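Long-range contact in putative 2,5-diketo-D-gluconic acid reductase B (Sinorhizobium meliloti, PDB 3UP8), which probably reduces carbonyl compounds with NADPH, for example methylglyoxal to hydroxyacetone, as a member of the aldo/keto reductase family: residues Phe91-Trp97 and Val122-His128. Numbering follows the deposited sequence.
Sequences FLTTKVW and VDLLLLH. With ACT (acetate ion), chain C.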
loop_
_atom_site.group_PDB
_atom_site.type_symbol
_atom_site.label_atom_id
_atom_site.label_comp_id
_atom_site.label_asym_id
_atom_site.label_seq_id
_atom_site.Cartn_x
_atom_site.Cartn_y
_atom_site.Cartn_z
ATOM N N PHE A 91 10.710 6.082 -0.666
ATOM C CA PHE A 91 9.847 5.759 0.468
ATOM C C PHE A 91 9.693 4.245 0.524
ATOM O O PHE A 91 9.092 3.636 -0.368
ATOM C CB PHE A 91 8.488 6.435 0.314
ATOM C CG PHE A 91 7.638 6.350 1.543
ATOM C CD1 PHE A 91 7.542 7.430 2.406
ATOM C CD2 PHE A 91 6.960 5.177 1.848
ATOM C CE1 PHE A 91 6.763 7.348 3.582
ATOM C CE2 PHE A 91 6.184 5.085 3.008
ATOM C CZ PHE A 91 6.092 6.173 3.871
ATOM N N LEU A 92 10.245 3.636 1.568
ATOM C CA LEU A 92 10.326 2.180 1.630
ATOM C C LEU A 92 9.473 1.642 2.768
ATOM O O LEU A 92 9.643 2.041 3.905
ATOM C CB LEU A 92 11.795 1.709 1.743
ATOM C CG LEU A 92 12.075 0.199 1.931
ATOM C CD1 LEU A 92 11.607 -0.675 0.744
ATOM C CD2 LEU A 92 13.557 -0.074 2.249
ATOM N N THR A 93 8.566 0.726 2.440
ATOM C CA THR A 93 7.662 0.132 3.409
ATOM C C THR A 93 7.916 -1.358 3.531
ATOM O O THR A 93 8.042 -2.037 2.514
ATOM C CB THR A 93 6.216 0.304 2.916
ATOM O OG1 THR A 93 5.939 1.700 2.799
ATOM C CG2 THR A 93 5.191 -0.375 3.866
ATOM N N THR A 94 8.001 -1.866 4.759
ATOM C CA THR A 94 7.858 -3.316 4.964
ATOM C C THR A 94 6.812 -3.611 6.040
ATOM O O THR A 94 6.219 -2.688 6.615
ATOM C CB THR A 94 9.223 -4.066 5.162
ATOM O OG1 THR A 94 9.021 -5.478 4.996
ATOM C CG2 THR A 94 9.862 -3.763 6.537
ATOM N N LYS A 95 6.555 -4.894 6.273
ATOM C CA LYS A 95 5.477 -5.320 7.159
ATOM C C LYS A 95 5.964 -6.453 8.049
ATOM O O LYS A 95 6.624 -7.386 7.583
ATOM C CB LYS A 95 4.272 -5.806 6.341
ATOM C CG LYS A 95 3.838 -4.844 5.226
ATOM C CD LYS A 95 2.593 -5.337 4.492
ATOM C CE LYS A 95 2.309 -4.515 3.236
ATOM N NZ LYS A 95 3.269 -4.784 2.099
ATOM N N VAL A 96 5.627 -6.367 9.329
ATOM C CA VAL A 96 5.910 -7.452 10.277
ATOM C C VAL A 96 4.893 -8.586 10.136
ATOM O O VAL A 96 3.689 -8.367 10.253
ATOM C CB VAL A 96 5.918 -6.924 11.723
ATOM C CG1 VAL A 96 6.257 -8.032 12.703
ATOM C CG2 VAL A 96 6.885 -5.771 11.834
ATOM N N TRP A 97 5.401 -9.786 9.865
ATOM C CA TRP A 97 4.582 -10.979 9.720
ATOM C C TRP A 97 4.085 -11.417 11.091
ATOM O O TRP A 97 4.772 -11.244 12.107
ATOM C CB TRP A 97 5.378 -12.117 9.066
ATOM C CG TRP A 97 4.545 -13.368 8.827
ATOM C CD1 TRP A 97 4.808 -14.630 9.284
ATOM C CD2 TRP A 97 3.316 -13.449 8.099
ATOM N NE1 TRP A 97 3.822 -15.494 8.874
ATOM C CE2 TRP A 97 2.890 -14.795 8.150
ATOM C CE3 TRP A 97 2.532 -12.513 7.402
ATOM C CZ2 TRP A 97 1.716 -15.233 7.530
ATOM C CZ3 TRP A 97 1.357 -12.951 6.778
ATOM C CH2 TRP A 97 0.965 -14.299 6.849
ATOM N N VAL A 122 13.470 1.803 7.658
ATOM C CA VAL A 122 12.425 1.873 6.662
ATOM C C VAL A 122 11.630 3.153 6.890
ATOM O O VAL A 122 11.603 3.692 7.993
ATOM C CB VAL A 122 11.486 0.658 6.677
ATOM C CG1 VAL A 122 12.242 -0.602 6.240
ATOM C CG2 VAL A 122 10.829 0.456 8.058
ATOM N N ASP A 123 10.985 3.636 5.840
ATOM C CA ASP A 123 10.125 4.785 5.998
ATOM C C ASP A 123 8.844 4.413 6.729
ATOM O O ASP A 123 8.346 5.213 7.511
ATOM C CB ASP A 123 9.837 5.424 4.647
ATOM C CG ASP A 123 11.112 5.943 3.982
ATOM O OD1 ASP A 123 11.434 7.122 4.185
ATOM O OD2 ASP A 123 11.814 5.164 3.311
ATOM N N LEU A 124 8.353 3.193 6.505
ATOM C CA LEU A 124 7.056 2.766 7.023
ATOM C C LEU A 124 7.081 1.294 7.410
ATOM O O LEU A 124 7.557 0.448 6.634
ATOM C CB LEU A 124 5.957 2.991 5.967
ATOM C CG LEU A 124 4.487 2.736 6.338
ATOM C CD1 LEU A 124 4.050 3.486 7.634
ATOM C CD2 LEU A 124 3.527 3.077 5.138
ATOM N N LEU A 125 6.584 0.995 8.611
ATOM C CA LEU A 125 6.478 -0.387 9.070
ATOM C C LEU A 125 5.044 -0.653 9.485
ATOM O O LEU A 125 4.478 0.094 10.288
ATOM C CB LEU A 125 7.427 -0.669 10.241
ATOM C CG LEU A 125 7.482 -2.111 10.762
ATOM C CD1 LEU A 125 8.111 -3.034 9.714
ATOM C CD2 LEU A 125 8.247 -2.226 12.087
ATOM N N LEU A 126 4.464 -1.707 8.919
ATOM C CA LEU A 126 3.072 -2.056 9.197
ATOM C C LEU A 126 2.976 -3.383 9.924
ATOM O O LEU A 126 3.808 -4.278 9.760
ATOM C CB LEU A 126 2.265 -2.141 7.893
ATOM C CG LEU A 126 2.397 -1.034 6.843
ATOM C CD1 LEU A 126 1.504 -1.353 5.644
ATOM C CD2 LEU A 126 2.033 0.337 7.413
ATOM N N LEU A 127 1.942 -3.497 10.738
ATOM C CA LEU A 127 1.460 -4.786 11.183
ATOM C C LEU A 127 0.668 -5.340 10.007
ATOM O O LEU A 127 -0.296 -4.708 9.532
ATOM C CB LEU A 127 0.566 -4.634 12.434
ATOM C CG LEU A 127 1.193 -3.860 13.602
ATOM C CD1 LEU A 127 0.173 -3.571 14.715
ATOM C CD2 LEU A 127 2.435 -4.596 14.170
ATOM N N HIS A 128 1.067 -6.523 9.549
ATOM C CA HIS A 128 0.540 -7.069 8.292
ATOM C C HIS A 128 -0.932 -7.484 8.371
ATOM O O HIS A 128 -1.702 -7.222 7.451
ATOM C CB HIS A 128 1.419 -8.241 7.813
ATOM C CG HIS A 128 1.381 -8.462 6.334
ATOM N ND1 HIS A 128 2.427 -9.034 5.642
ATOM C CD2 HIS A 128 0.429 -8.177 5.410
ATOM C CE1 HIS A 128 2.120 -9.103 4.359
ATOM N NE2 HIS A 128 0.917 -8.584 4.189
HETATM C C ACT C . -0.766 -8.600 1.042
HETATM O O ACT C . -0.246 -7.565 0.568
HETATM O OXT ACT C . -0.012 -9.311 1.718
HETATM C CH3 ACT C . -2.198 -8.977 0.828
HETATM O O HOH W 1 5.016 -9.967 6.373
#
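Lys95 and His128 meet at the C-terminal end of two paired strands, the lysine chain laid across the imidazole. Lys95 CD sits 3.6 Å from the centroid of the His128 ring, almost on its normal, a CH-pi contact made by a chain that runs extended until it bends at its last torsion (chi4 73°). The bend turns NZ to Asp65, with which it forms a salt bridge, and to Tyr70 OH, a hydrogen bond. Toward the opposite imidazole face comes the edge of the Trp97 six-membered ring, offset and with the planes at 81°. The nitrogens of His128 make their bonds near the ring plane: ND1 hydrogen-bonds a water that donates to Lys95 O, and NE2 donates to OXT of an acetate ion, 2.7 Å away. The acetate, probably from the crystallisation liquor, is also hydrogen-bonded to Tyr70, the predicted proton donor. It thus occupies a position consistent with the predicted substrate-binding role of His128, while Lys95 is predicted to lower the pKa of the tyrosine.

Beneath this site, strands 91-96 and 122-127 are neighbours in the eight-stranded TIM barrel, joined through helix 103-117 as a beta-alpha-beta unit. Backbone hydrogen bonds of the parallel type run from alternate residues of strand 91-96 (Leu92, Thr94, Val96), for example Val96 N to Leu126 O at 2.8 Å. Thr93, Lys95, Leu124 and Leu126 point into the barrel; Thr94, Val96 and Leu125 face the helices, where Val96 CG2 packs on Leu125 CD1 at 3.7 Å.

At the far end, Asp123 CB stands 3.6 Å from the centroid of the Phe91 ring, over its face, with ring and carboxylate planes only 24° apart. Asp123 OD2 accepts Leu92 N at 2.8 Å from above the carboxylate plane and also forms a salt bridge with Arg87.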